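Local coordinates for protein putative metal-dependent hydrolase (Bacillus subtilis, PDB 6KNS) that binds two zinc ions in a metallo-beta-lactamase fold and is probably a metal-dependent hydrolase, perhaps related in activity to the endoribonucleases that process tRNA 3' ends, at residues Y28-G33 with H154-T159; H68-D73 with T159-Y164; L136-I139 with T143-A146; I204-G209 with K232-G237. One frame throughout, in Å; residues are numbered along the deposited sequence.

Interaction 1 of 4, residues Y28-G33 with H154-T159; sequences YLFQSG and HTVVYT
Tyr28 and Tyr158 meet in the interior of the metallo-beta-lactamase fold, where strands 27-32 and 155-158 face each other from the two different sheets of the alpha-beta/beta-alpha sandwich. The CA atoms of Tyr28 and Tyr158 are 9.5 Å apart, and those of Phe30 and Val156 are separated by much the same distance. No backbone bonding is possible across such a gap, and the inward side chains of Tyr28, Phe30, Val156 and Tyr158 fill it, a worked example of sheet-on-sheet packing.

The closer pair is aromatic. The Tyr28 ring presents its CE2 corner to Tyr158, 3.6 Å from CE1, and the ring centroids lie 5.0 Å apart with their planes inclined at 53°. Tyr158 reaches across because its CG stands opposite the backbone N (chi1 174°), which sends the ring toward the strand facing it. One layer along, Phe30 brings its ring edge to Val156: CE2 lies 3.9 Å from CG1, with CB of the valine close to the ring plane. Met7 and Val9 of strand 7-13 and Ile149 of strand 145-150 also pack on Phe30.

At the polar end the hydroxyls are held from beyond the two strands, Tyr28 OH by a hydrogen bond to Thr216 and Tyr158 OH by one to Asp40. Asp40 is also hydrogen-bonded to the zinc ligand His70, which places Tyr158 close behind the metal centre. The loose element is a water in the plane of both rings at their edges: its oxygen is 2.6 Å from Tyr28 OH but makes only a weak 3.5 Å bond to Tyr158 OH.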
loop_
_atom_site.group_PDB
_atom_site.type_symbol
_atom_site.label_atom_id
_atom_site.label_comp_id
_atom_site.label_asym_id
_atom_site.label_seq_id
_atom_site.Cartn_x
_atom_site.Cartn_y
_atom_site.Cartn_z
ATOM N N TYR A 28 -6.817 10.686 -4.474
ATOM C CA TYR A 28 -6.943 12.113 -4.866
ATOM C C TYR A 28 -7.181 12.983 -3.640
ATOM O O TYR A 28 -8.099 12.717 -2.853
ATOM C CB TYR A 28 -8.073 12.290 -5.865
ATOM C CG TYR A 28 -7.887 11.356 -7.003
ATOM C CD1 TYR A 28 -7.171 11.740 -8.115
ATOM C CD2 TYR A 28 -8.367 10.058 -6.944
ATOM C CE1 TYR A 28 -6.949 10.861 -9.164
ATOM C CE2 TYR A 28 -8.155 9.179 -7.984
ATOM C CZ TYR A 28 -7.443 9.597 -9.099
ATOM O OH TYR A 28 -7.226 8.737 -10.123
ATOM N N LEU A 29 -6.371 14.032 -3.491
ATOM C CA LEU A 29 -6.464 14.899 -2.339
ATOM C C LEU A 29 -7.246 16.149 -2.723
ATOM O O LEU A 29 -6.804 16.921 -3.573
ATOM C CB LEU A 29 -5.073 15.268 -1.843
ATOM C CG LEU A 29 -4.935 16.383 -0.791
ATOM C CD1 LEU A 29 -5.618 16.060 0.522
ATOM C CD2 LEU A 29 -3.471 16.623 -0.537
ATOM N N PHE A 30 -8.394 16.343 -2.067
ATOM C CA PHE A 30 -9.211 17.529 -2.257
ATOM C C PHE A 30 -9.078 18.434 -1.055
ATOM O O PHE A 30 -9.295 18.006 0.057
ATOM C CB PHE A 30 -10.671 17.133 -2.408
ATOM C CG PHE A 30 -11.008 16.523 -3.740
ATOM C CD1 PHE A 30 -10.531 15.288 -4.085
ATOM C CD2 PHE A 30 -11.821 17.210 -4.641
ATOM C CE1 PHE A 30 -10.859 14.733 -5.298
ATOM C CE2 PHE A 30 -12.160 16.661 -5.848
ATOM C CZ PHE A 30 -11.679 15.435 -6.190
ATOM N N GLN A 31 -8.729 19.697 -1.285
ATOM C CA GLN A 31 -8.525 20.626 -0.205
ATOM C C GLN A 31 -9.316 21.873 -0.383
ATOM O O GLN A 31 -9.462 22.377 -1.490
ATOM C CB GLN A 31 -7.044 20.981 -0.051
ATOM C CG GLN A 31 -6.191 19.802 0.419
ATOM C CD GLN A 31 -4.706 20.150 0.474
ATOM O OE1 GLN A 31 -4.037 20.368 -0.565
ATOM N NE2 GLN A 31 -4.194 20.235 1.684
ATOM N N SER A 32 -9.799 22.390 0.740
ATOM C CA SER A 32 -10.428 23.696 0.792
ATOM C C SER A 32 -10.155 24.364 2.148
ATOM O O SER A 32 -10.635 23.894 3.194
ATOM C CB SER A 32 -11.946 23.553 0.592
ATOM O OG SER A 32 -12.588 24.818 0.643
ATOM N N GLY A 33 -9.411 25.468 2.125
ATOM C CA GLY A 33 -9.001 26.138 3.349
ATOM C C GLY A 33 -8.244 25.128 4.175
ATOM O O GLY A 33 -7.363 24.478 3.643
ATOM N N HIS A 154 -16.879 25.848 -7.506
ATOM C CA HIS A 154 -16.310 24.974 -8.504
ATOM C C HIS A 154 -16.806 23.585 -8.237
ATOM O O HIS A 154 -17.252 23.291 -7.131
ATOM C CB HIS A 154 -14.786 25.034 -8.448
ATOM C CG HIS A 154 -14.227 26.309 -8.988
ATOM N ND1 HIS A 154 -13.833 27.361 -8.175
ATOM C CD2 HIS A 154 -14.044 26.729 -10.267
ATOM C CE1 HIS A 154 -13.417 28.363 -8.936
ATOM N NE2 HIS A 154 -13.527 28.000 -10.204
ATOM N N THR A 155 -16.726 22.735 -9.258
ATOM C CA THR A 155 -17.272 21.384 -9.202
ATOM C C THR A 155 -16.349 20.397 -9.917
ATOM O O THR A 155 -15.956 20.616 -11.069
ATOM C CB THR A 155 -18.678 21.370 -9.853
ATOM O OG1 THR A 155 -19.550 22.200 -9.081
ATOM C CG2 THR A 155 -19.256 19.950 -9.888
ATOM N N VAL A 156 -15.960 19.330 -9.222
ATOM C CA VAL A 156 -15.145 18.299 -9.819
ATOM C C VAL A 156 -15.924 16.988 -9.862
ATOM O O VAL A 156 -16.529 16.599 -8.878
ATOM C CB VAL A 156 -13.814 18.111 -9.024
ATOM C CG1 VAL A 156 -12.980 17.010 -9.601
ATOM C CG2 VAL A 156 -13.011 19.439 -8.998
ATOM N N VAL A 157 -15.874 16.287 -10.992
ATOM C CA VAL A 157 -16.512 14.988 -11.124
ATOM C C VAL A 157 -15.411 13.956 -11.266
ATOM O O VAL A 157 -14.478 14.127 -12.062
ATOM C CB VAL A 157 -17.483 14.936 -12.335
ATOM C CG1 VAL A 157 -17.970 13.506 -12.591
ATOM C CG2 VAL A 157 -18.680 15.868 -12.114
ATOM N N TYR A 158 -15.526 12.900 -10.470
ATOM C CA TYR A 158 -14.644 11.741 -10.476
ATOM C C TYR A 158 -15.487 10.545 -10.880
ATOM O O TYR A 158 -16.456 10.235 -10.209
ATOM C CB TYR A 158 -14.105 11.520 -9.061
ATOM C CG TYR A 158 -13.290 10.294 -8.833
ATOM C CD1 TYR A 158 -12.255 9.946 -9.702
ATOM C CD2 TYR A 158 -13.517 9.477 -7.709
ATOM C CE1 TYR A 158 -11.449 8.804 -9.459
ATOM C CE2 TYR A 158 -12.728 8.344 -7.453
ATOM C CZ TYR A 158 -11.698 8.017 -8.325
ATOM O OH TYR A 158 -10.919 6.912 -8.087
ATOM N N THR A 159 -15.149 9.897 -11.984
ATOM C CA THR A 159 -15.913 8.754 -12.465
ATOM C C THR A 159 -15.709 7.500 -11.613
ATOM O O THR A 159 -16.431 6.521 -11.787
ATOM C CB THR A 159 -15.510 8.342 -13.913
ATOM O OG1 THR A 159 -14.139 7.900 -13.914
ATOM C CG2 THR A 159 -15.681 9.485 -14.899
HETATM O O HOH W 1 -8.448 6.495 -10.483
#

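Interaction 2 of 4, residues H68-D73 with T159-Y164. With ZN (zinc ion), chain G; ZN (zinc ion), chain H.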
loop_
_atom_site.group_PDB
_atom_site.type_symbol
_atom_site.label_atom_id
_atom_site.label_comp_id
_atom_site.label_asym_id
_atom_site.label_seq_id
_atom_site.Cartn_x
_atom_site.Cartn_y
_atom_site.Cartn_z
ATOM N N HIS A 68 -8.949 -3.606 -4.365
ATOM C CA HIS A 68 -7.649 -3.413 -3.693
ATOM C C HIS A 68 -6.927 -2.142 -4.073
ATOM O O HIS A 68 -6.368 -1.427 -3.229
ATOM C CB HIS A 68 -6.701 -4.563 -4.022
ATOM C CG HIS A 68 -7.178 -5.883 -3.562
ATOM N ND1 HIS A 68 -7.508 -6.149 -2.245
ATOM C CD2 HIS A 68 -7.398 -7.032 -4.255
ATOM C CE1 HIS A 68 -7.883 -7.419 -2.150
ATOM N NE2 HIS A 68 -7.834 -7.964 -3.354
ATOM N N ASP A 69 -6.929 -1.838 -5.357
ATOM C CA ASP A 69 -6.256 -0.620 -5.830
ATOM C C ASP A 69 -6.903 0.711 -5.412
ATOM O O ASP A 69 -6.331 1.780 -5.670
ATOM C CB ASP A 69 -6.004 -0.689 -7.338
ATOM C CG ASP A 69 -7.288 -0.772 -8.142
ATOM O OD1 ASP A 69 -8.144 -1.572 -7.764
ATOM O OD2 ASP A 69 -7.417 -0.051 -9.144
ATOM N N HIS A 70 -8.026 0.652 -4.699
ATOM C CA HIS A 70 -8.650 1.844 -4.116
ATOM C C HIS A 70 -8.689 1.872 -2.577
ATOM O O HIS A 70 -9.070 2.890 -2.003
ATOM C CB HIS A 70 -10.075 1.981 -4.675
ATOM C CG HIS A 70 -10.083 2.174 -6.157
ATOM N ND1 HIS A 70 -10.374 3.382 -6.756
ATOM C CD2 HIS A 70 -9.728 1.329 -7.150
ATOM C CE1 HIS A 70 -10.218 3.249 -8.066
ATOM N NE2 HIS A 70 -9.847 2.002 -8.330
ATOM N N ILE A 71 -8.332 0.772 -1.917
ATOM C CA ILE A 71 -8.398 0.677 -0.443
ATOM C C ILE A 71 -7.181 0.040 0.229
ATOM O O ILE A 71 -7.140 -0.028 1.483
ATOM C CB ILE A 71 -9.606 -0.126 0.023
ATOM C CG1 ILE A 71 -9.426 -1.622 -0.299
ATOM C CG2 ILE A 71 -10.906 0.415 -0.633
ATOM C CD1 ILE A 71 -10.546 -2.470 0.259
ATOM N N ALA A 72 -6.154 -0.339 -0.544
ATOM C CA ALA A 72 -5.027 -1.059 0.030
ATOM C C ALA A 72 -4.405 -0.352 1.213
ATOM O O ALA A 72 -3.937 -1.028 2.110
ATOM C CB ALA A 72 -3.921 -1.426 -1.047
ATOM N N ASP A 73 -4.356 0.987 1.204
ATOM C CA ASP A 73 -3.732 1.717 2.300
ATOM C C ASP A 73 -4.654 2.105 3.485
ATOM O O ASP A 73 -4.211 2.805 4.411
ATOM C CB ASP A 73 -2.921 2.926 1.812
ATOM C CG ASP A 73 -1.430 2.611 1.572
ATOM O OD1 ASP A 73 -0.916 1.520 1.986
ATOM O OD2 ASP A 73 -0.765 3.505 0.959
ATOM N N THR A 159 -15.149 9.897 -11.984
ATOM C CA THR A 159 -15.913 8.754 -12.465
ATOM C C THR A 159 -15.709 7.500 -11.613
ATOM O O THR A 159 -16.431 6.521 -11.787
ATOM C CB THR A 159 -15.510 8.342 -13.913
ATOM O OG1 THR A 159 -14.139 7.900 -13.914
ATOM C CG2 THR A 159 -15.681 9.485 -14.899
ATOM N N ALA A 160 -14.715 7.485 -10.724
ATOM C CA ALA A 160 -14.262 6.235 -10.165
ATOM C C ALA A 160 -14.047 5.272 -11.348
ATOM O O ALA A 160 -13.608 5.698 -12.436
ATOM C CB ALA A 160 -15.249 5.686 -9.131
ATOM N N ASP A 161 -14.343 3.994 -11.150
ATOM C CA ASP A 161 -14.177 2.996 -12.194
ATOM C C ASP A 161 -15.495 2.685 -12.829
ATOM O O ASP A 161 -16.463 2.408 -12.125
ATOM C CB ASP A 161 -13.690 1.694 -11.605
ATOM C CG ASP A 161 -12.252 1.758 -11.130
ATOM O OD1 ASP A 161 -11.637 2.847 -10.982
ATOM O OD2 ASP A 161 -11.750 0.662 -10.947
ATOM N N SER A 162 -15.531 2.650 -14.153
ATOM C CA SER A 162 -16.768 2.288 -14.860
ATOM C C SER A 162 -16.498 1.984 -16.321
ATOM O O SER A 162 -15.566 2.532 -16.912
ATOM C CB SER A 162 -17.741 3.458 -14.786
ATOM O OG SER A 162 -19.035 3.107 -15.250
ATOM N N SER A 163 -17.307 1.117 -16.911
ATOM C CA SER A 163 -17.465 1.123 -18.367
ATOM C C SER A 163 -18.486 2.213 -18.713
ATOM O O SER A 163 -19.143 2.795 -17.829
ATOM C CB SER A 163 -17.941 -0.243 -18.906
ATOM O OG SER A 163 -19.211 -0.602 -18.384
ATOM N N TYR A 164 -18.619 2.486 -19.999
ATOM C CA TYR A 164 -19.317 3.690 -20.449
ATOM C C TYR A 164 -20.822 3.619 -20.121
ATOM O O TYR A 164 -21.414 2.552 -20.225
ATOM C CB TYR A 164 -19.098 3.940 -21.973
ATOM C CG TYR A 164 -19.981 5.083 -22.446
ATOM C CD1 TYR A 164 -19.608 6.410 -22.236
ATOM C CD2 TYR A 164 -21.223 4.833 -22.974
ATOM C CE1 TYR A 164 -20.441 7.449 -22.602
ATOM C CE2 TYR A 164 -22.068 5.862 -23.335
ATOM C CZ TYR A 164 -21.677 7.164 -23.136
ATOM O OH TYR A 164 -22.531 8.168 -23.508
HETATM ZN ZN ZN G . -9.720 0.578 -9.971
HETATM ZN ZN ZN H . -12.276 -1.265 -9.681
#
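His70 and Asp161 approach from opposite directions and are joined through a zinc ion. Coordination carries the contact. One zinc ion takes His70 NE2 at 2.2 Å, Asp161 OD2 at 2.2 Å and, more loosely, Asp69 OD2 at 2.5 Å, with His217 as its fourth protein ligand. The second ion is bound by the same Asp161 OD2 at 2.4 Å, together with His65, His67 and His140. A single carboxylate oxygen therefore bridges the two metals.

Direct packing is slight. Asp161 OD1 comes 3.3 Å from His70 CE1, obliquely to the ring, and the imidazole and carboxylate planes stand 78° apart. Asp161 CG lies beside its backbone N (chi1 -71°), an orientation that directs OD2 at both ions.

Hydrogen bonds act around the metals. His70 is oriented by a second-shell bond from ND1 to Asp40, leaving NE2 for zinc. Separately, Thr159 OG1 donates to Ala160 O at 2.7 Å, which shapes the loop leading to Asp161.

Such a dinuclear centre, with an aspartate bridging the metals, is found in many hydrolases of this fold. The one oxygen shared by both ions ties their positions together and couples residues 68-73 to the 159-164 loop.

Interaction 3 of 4, residues L136-I139 with T143-A146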
loop_
_atom_site.group_PDB
_atom_site.type_symbol
_atom_site.label_atom_id
_atom_site.label_comp_id
_atom_site.label_asym_id
_atom_site.label_seq_id
_atom_site.Cartn_x
_atom_site.Cartn_y
_atom_site.Cartn_z
ATOM N N LEU A 136 -23.102 8.662 -8.376
ATOM C CA LEU A 136 -23.735 7.893 -9.459
ATOM C C LEU A 136 -23.165 6.470 -9.434
ATOM O O LEU A 136 -21.935 6.285 -9.445
ATOM C CB LEU A 136 -23.469 8.542 -10.808
ATOM C CG LEU A 136 -23.953 7.833 -12.080
ATOM C CD1 LEU A 136 -25.497 7.789 -12.141
ATOM C CD2 LEU A 136 -23.378 8.513 -13.342
ATOM N N LYS A 137 -24.043 5.463 -9.398
ATOM C CA LYS A 137 -23.573 4.074 -9.491
ATOM C C LYS A 137 -22.926 3.814 -10.855
ATOM O O LYS A 137 -23.449 4.256 -11.878
ATOM C CB LYS A 137 -24.722 3.126 -9.297
ATOM C CG LYS A 137 -24.292 1.715 -8.930
ATOM C CD LYS A 137 -25.548 0.949 -8.378
ATOM C CE LYS A 137 -25.197 -0.490 -8.036
ATOM N NZ LYS A 137 -24.465 -1.105 -9.189
ATOM N N THR A 138 -21.771 3.143 -10.860
ATOM C CA THR A 138 -21.056 2.878 -12.112
ATOM C C THR A 138 -21.356 1.453 -12.617
ATOM O O THR A 138 -21.957 0.652 -11.918
ATOM C CB THR A 138 -19.548 3.089 -11.936
ATOM O OG1 THR A 138 -19.008 2.145 -10.997
ATOM C CG2 THR A 138 -19.251 4.546 -11.442
ATOM N N ILE A 139 -20.937 1.154 -13.837
ATOM C CA ILE A 139 -21.034 -0.188 -14.359
ATOM C C ILE A 139 -19.663 -0.786 -14.135
ATOM O O ILE A 139 -18.708 -0.414 -14.804
ATOM C CB ILE A 139 -21.413 -0.215 -15.825
ATOM C CG1 ILE A 139 -22.640 0.686 -16.074
ATOM C CG2 ILE A 139 -21.655 -1.660 -16.262
ATOM C CD1 ILE A 139 -23.363 0.398 -17.407
ATOM N N THR A 143 -19.780 -3.179 -6.790
ATOM C CA THR A 143 -20.498 -1.952 -6.537
ATOM C C THR A 143 -19.522 -0.793 -6.465
ATOM O O THR A 143 -18.499 -0.853 -5.768
ATOM C CB THR A 143 -21.270 -2.052 -5.205
ATOM O OG1 THR A 143 -22.120 -3.178 -5.282
ATOM C CG2 THR A 143 -22.117 -0.832 -4.935
ATOM N N CYS A 144 -19.802 0.252 -7.220
ATOM C CA CYS A 144 -18.871 1.363 -7.245
ATOM C C CYS A 144 -19.655 2.633 -7.497
ATOM O O CYS A 144 -20.666 2.583 -8.214
ATOM C CB CYS A 144 -17.770 1.112 -8.306
ATOM S SG CYS A 144 -16.626 2.465 -8.462
ATOM N N TYR A 145 -19.239 3.754 -6.869
ATOM C CA TYR A 145 -19.931 5.040 -7.090
ATOM C C TYR A 145 -18.998 6.130 -7.570
ATOM O O TYR A 145 -17.972 6.384 -6.952
ATOM C CB TYR A 145 -20.677 5.526 -5.826
ATOM C CG TYR A 145 -21.798 4.629 -5.472
ATOM C CD1 TYR A 145 -23.087 4.861 -5.939
ATOM C CD2 TYR A 145 -21.561 3.494 -4.731
ATOM C CE1 TYR A 145 -24.137 3.976 -5.632
ATOM C CE2 TYR A 145 -22.583 2.618 -4.416
ATOM C CZ TYR A 145 -23.864 2.863 -4.853
ATOM O OH TYR A 145 -24.839 1.955 -4.526
ATOM N N ALA A 146 -19.412 6.800 -8.659
ATOM C CA ALA A 146 -18.777 8.024 -9.114
ATOM C C ALA A 146 -19.197 9.138 -8.185
ATOM O O ALA A 146 -20.198 8.992 -7.483
ATOM C CB ALA A 146 -19.162 8.339 -10.539
HETATM O O HOH W 2 -21.435 -0.690 -9.380
#
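This is the loop end of an antiparallel beta hairpin, strands 131-137 and 145-150, where Leu136-Ile139 and Thr143-Ala146 run into the short connection that carries the zinc ligand His140. Leu136 and Ala146 form a hydrogen-bonded pair: Leu136 N donates to Ala146 O at 3.1 Å, and Ala146 N returns a shorter bond of 2.7 Å to Leu136 O. A third bond, Thr138 N to Cys144 O at 2.9 Å, is nearly straight (168°) and extends the pairing past the last clear bridge. Lys137 and Tyr145 make the non-hydrogen-bonded pair between them.

On the face of that pair, the aliphatic stem of Lys137 slants across Tyr145, its CB 3.8 Å from ring atom CE1. Leu136 and Ala146 occupy the other face, where Phe168 of helix 168-171 packs on both. In Thr138, OG1 lies between the backbone N and the carbonyl carbon (chi1 64°), and CG2, anti to the carbonyl carbon, reaches the Ala146 methyl at 3.9 Å. OG1 itself sits 3.1 Å from Cys144 CB.

Next to the last backbone bond, toward the turn, one water accepts from Lys137 NZ and Cys144 N and donates to Thr138 O. It thereby satisfies Cys144 N and Thr138 O beside the turn. With Thr138 OG1 hydrogen-bonded to the carbonyl of the zinc ligand Asp161, and Cys144 packed on the zinc ligand His65, the hairpin end is fastened to the metal centre.

Interaction 4 of 4, residues I204-G209 with K232-G237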
loop_
_atom_site.group_PDB
_atom_site.type_symbol
_atom_site.label_atom_id
_atom_site.label_comp_id
_atom_site.label_asym_id
_atom_site.label_seq_id
_atom_site.Cartn_x
_atom_site.Cartn_y
_atom_site.Cartn_z
ATOM N N ILE A 204 -17.739 11.875 -22.698
ATOM C CA ILE A 204 -18.365 12.397 -21.478
ATOM C C ILE A 204 -18.033 13.866 -21.291
ATOM O O ILE A 204 -18.941 14.683 -21.101
ATOM C CB ILE A 204 -18.022 11.624 -20.204
ATOM C CG1 ILE A 204 -18.539 10.179 -20.269
ATOM C CG2 ILE A 204 -18.667 12.302 -19.040
ATOM C CD1 ILE A 204 -17.851 9.174 -19.257
ATOM N N ALA A 205 -16.759 14.212 -21.394
ATOM C CA ALA A 205 -16.326 15.597 -21.248
ATOM C C ALA A 205 -17.058 16.463 -22.296
ATOM O O ALA A 205 -17.522 17.567 -22.006
ATOM C CB ALA A 205 -14.830 15.687 -21.432
ATOM N N LYS A 206 -17.170 15.935 -23.511
ATOM C CA LYS A 206 -17.767 16.695 -24.614
ATOM C C LYS A 206 -19.234 16.967 -24.343
ATOM O O LYS A 206 -19.648 18.119 -24.272
ATOM C CB LYS A 206 -17.622 15.973 -25.960
ATOM C CG LYS A 206 -18.457 16.619 -27.070
ATOM C CD LYS A 206 -18.221 15.949 -28.404
ATOM C CE LYS A 206 -18.932 16.708 -29.507
ATOM N NZ LYS A 206 -19.197 15.772 -30.618
ATOM N N GLU A 207 -20.009 15.906 -24.162
ATOM C CA GLU A 207 -21.463 16.063 -24.060
ATOM C C GLU A 207 -21.888 16.710 -22.750
ATOM O O GLU A 207 -22.935 17.334 -22.695
ATOM C CB GLU A 207 -22.159 14.733 -24.275
ATOM C CG GLU A 207 -21.926 14.236 -25.671
ATOM C CD GLU A 207 -22.845 13.126 -26.073
ATOM O OE1 GLU A 207 -24.046 13.208 -25.742
ATOM O OE2 GLU A 207 -22.375 12.175 -26.746
ATOM N N ALA A 208 -21.053 16.590 -21.715
ATOM C CA ALA A 208 -21.335 17.246 -20.426
ATOM C C ALA A 208 -20.931 18.729 -20.439
ATOM O O ALA A 208 -21.275 19.474 -19.531
ATOM C CB ALA A 208 -20.620 16.532 -19.305
ATOM N N GLY A 209 -20.177 19.151 -21.445
ATOM C CA GLY A 209 -19.533 20.478 -21.401
ATOM C C GLY A 209 -18.563 20.627 -20.224
ATOM O O GLY A 209 -18.604 21.602 -19.517
ATOM N N LYS A 232 -8.700 13.841 -27.429
ATOM C CA LYS A 232 -8.842 15.102 -28.154
ATOM C C LYS A 232 -9.495 14.931 -29.540
ATOM O O LYS A 232 -9.847 15.922 -30.142
ATOM C CB LYS A 232 -7.479 15.827 -28.319
ATOM C CG LYS A 232 -6.743 16.183 -27.027
ATOM C CD LYS A 232 -7.223 17.450 -26.372
ATOM C CE LYS A 232 -6.966 18.748 -27.227
ATOM N NZ LYS A 232 -8.291 19.506 -27.394
ATOM N N THR A 233 -9.629 13.697 -30.056
ATOM C CA THR A 233 -10.309 13.527 -31.348
ATOM C C THR A 233 -11.800 13.707 -31.118
ATOM O O THR A 233 -12.532 13.905 -32.046
ATOM C CB THR A 233 -10.066 12.158 -32.001
ATOM O OG1 THR A 233 -10.587 11.095 -31.163
ATOM C CG2 THR A 233 -8.568 11.971 -32.249
ATOM N N VAL A 234 -12.237 13.643 -29.863
ATOM C CA VAL A 234 -13.676 13.733 -29.519
ATOM C C VAL A 234 -13.957 15.036 -28.767
ATOM O O VAL A 234 -14.871 15.763 -29.106
ATOM C CB VAL A 234 -14.119 12.510 -28.675
ATOM C CG1 VAL A 234 -15.520 12.713 -28.129
ATOM C CG2 VAL A 234 -14.064 11.221 -29.542
ATOM N N PHE A 235 -13.122 15.365 -27.788
ATOM C CA PHE A 235 -13.357 16.517 -26.933
ATOM C C PHE A 235 -12.396 17.598 -27.351
ATOM O O PHE A 235 -11.212 17.337 -27.496
ATOM C CB PHE A 235 -13.152 16.082 -25.485
ATOM C CG PHE A 235 -13.208 17.178 -24.472
ATOM C CD1 PHE A 235 -14.346 17.948 -24.309
ATOM C CD2 PHE A 235 -12.151 17.374 -23.604
ATOM C CE1 PHE A 235 -14.412 18.942 -23.312
ATOM C CE2 PHE A 235 -12.205 18.356 -22.625
ATOM C CZ PHE A 235 -13.342 19.143 -22.480
ATOM N N SER A 236 -12.905 18.811 -27.539
ATOM C CA SER A 236 -12.088 19.922 -28.008
ATOM C C SER A 236 -11.501 20.774 -26.882
ATOM O O SER A 236 -10.714 21.670 -27.150
ATOM C CB SER A 236 -12.892 20.811 -28.956
ATOM O OG SER A 236 -13.761 21.623 -28.203
ATOM N N GLY A 237 -11.835 20.510 -25.624
ATOM C CA GLY A 237 -11.191 21.252 -24.546
ATOM C C GLY A 237 -9.810 20.695 -24.123
ATOM O O GLY A 237 -9.191 19.866 -24.800
#
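Phe235 lays one ring face over the methyl of Ala205, a clear CH-pi contact: Ala205 CB is 3.6 Å from the ring centroid and only 5° off the normal. On the opposite face the backbone N of Gly237 sits over the centre, 3.5 Å above the plane, and the ring is thus sandwiched between the helix and its own loop. The ring's reach comes from its first torsion (174°), which swings CG away from the backbone N and back toward the helix. One side of the ring then runs along the helix backbone, with CE1 3.6 Å from Ala205 O and CD1 3.6 Å from Lys206 N.

Beside this, the extended chain of Lys206 passes along Val234. Its CD lies 3.4 Å from Val234 O, and the same atom is 4.2 Å from Val234 CG1, so methylenes rather than the ammonium group make the contact. Within the loop, Lys232 NZ donates to Gly237 O at 2.8 Å, tying the turn's two ends together. The helix itself finishes in a Schellman motif at Gly209.

The contact is plain packing away from the zinc centre: the last turn of helix 198-208 rests on the loop between helix 225-231 and strand 238-241, while Ala205 also touches Leu178 of strand 177-181.

From the N terminus, strand 27-32 opens the loop that interaction 1 closes at strand 155-158, joining the two sheets. Residues 68-73 lie inside that loop, yet their partners begin at Thr159, where interaction 1 ends, and run on beyond it, so interaction 2 crosses interaction 1; Tyr158 OH packs on His70 CE1. The short hairpin of interaction 3 is nested inside both loops. Its strand 145-150 neighbours 155-158 in one sheet, with Ala146 CB packed on Tyr158 O, and it meets interaction 2 where Thr138 adjoins Asp161. Interaction 4 comes afterwards in series, a local closure between helix 198-208 and the loop before strand 238-241. It reaches interaction 2 by packing of Tyr164 against Ile204.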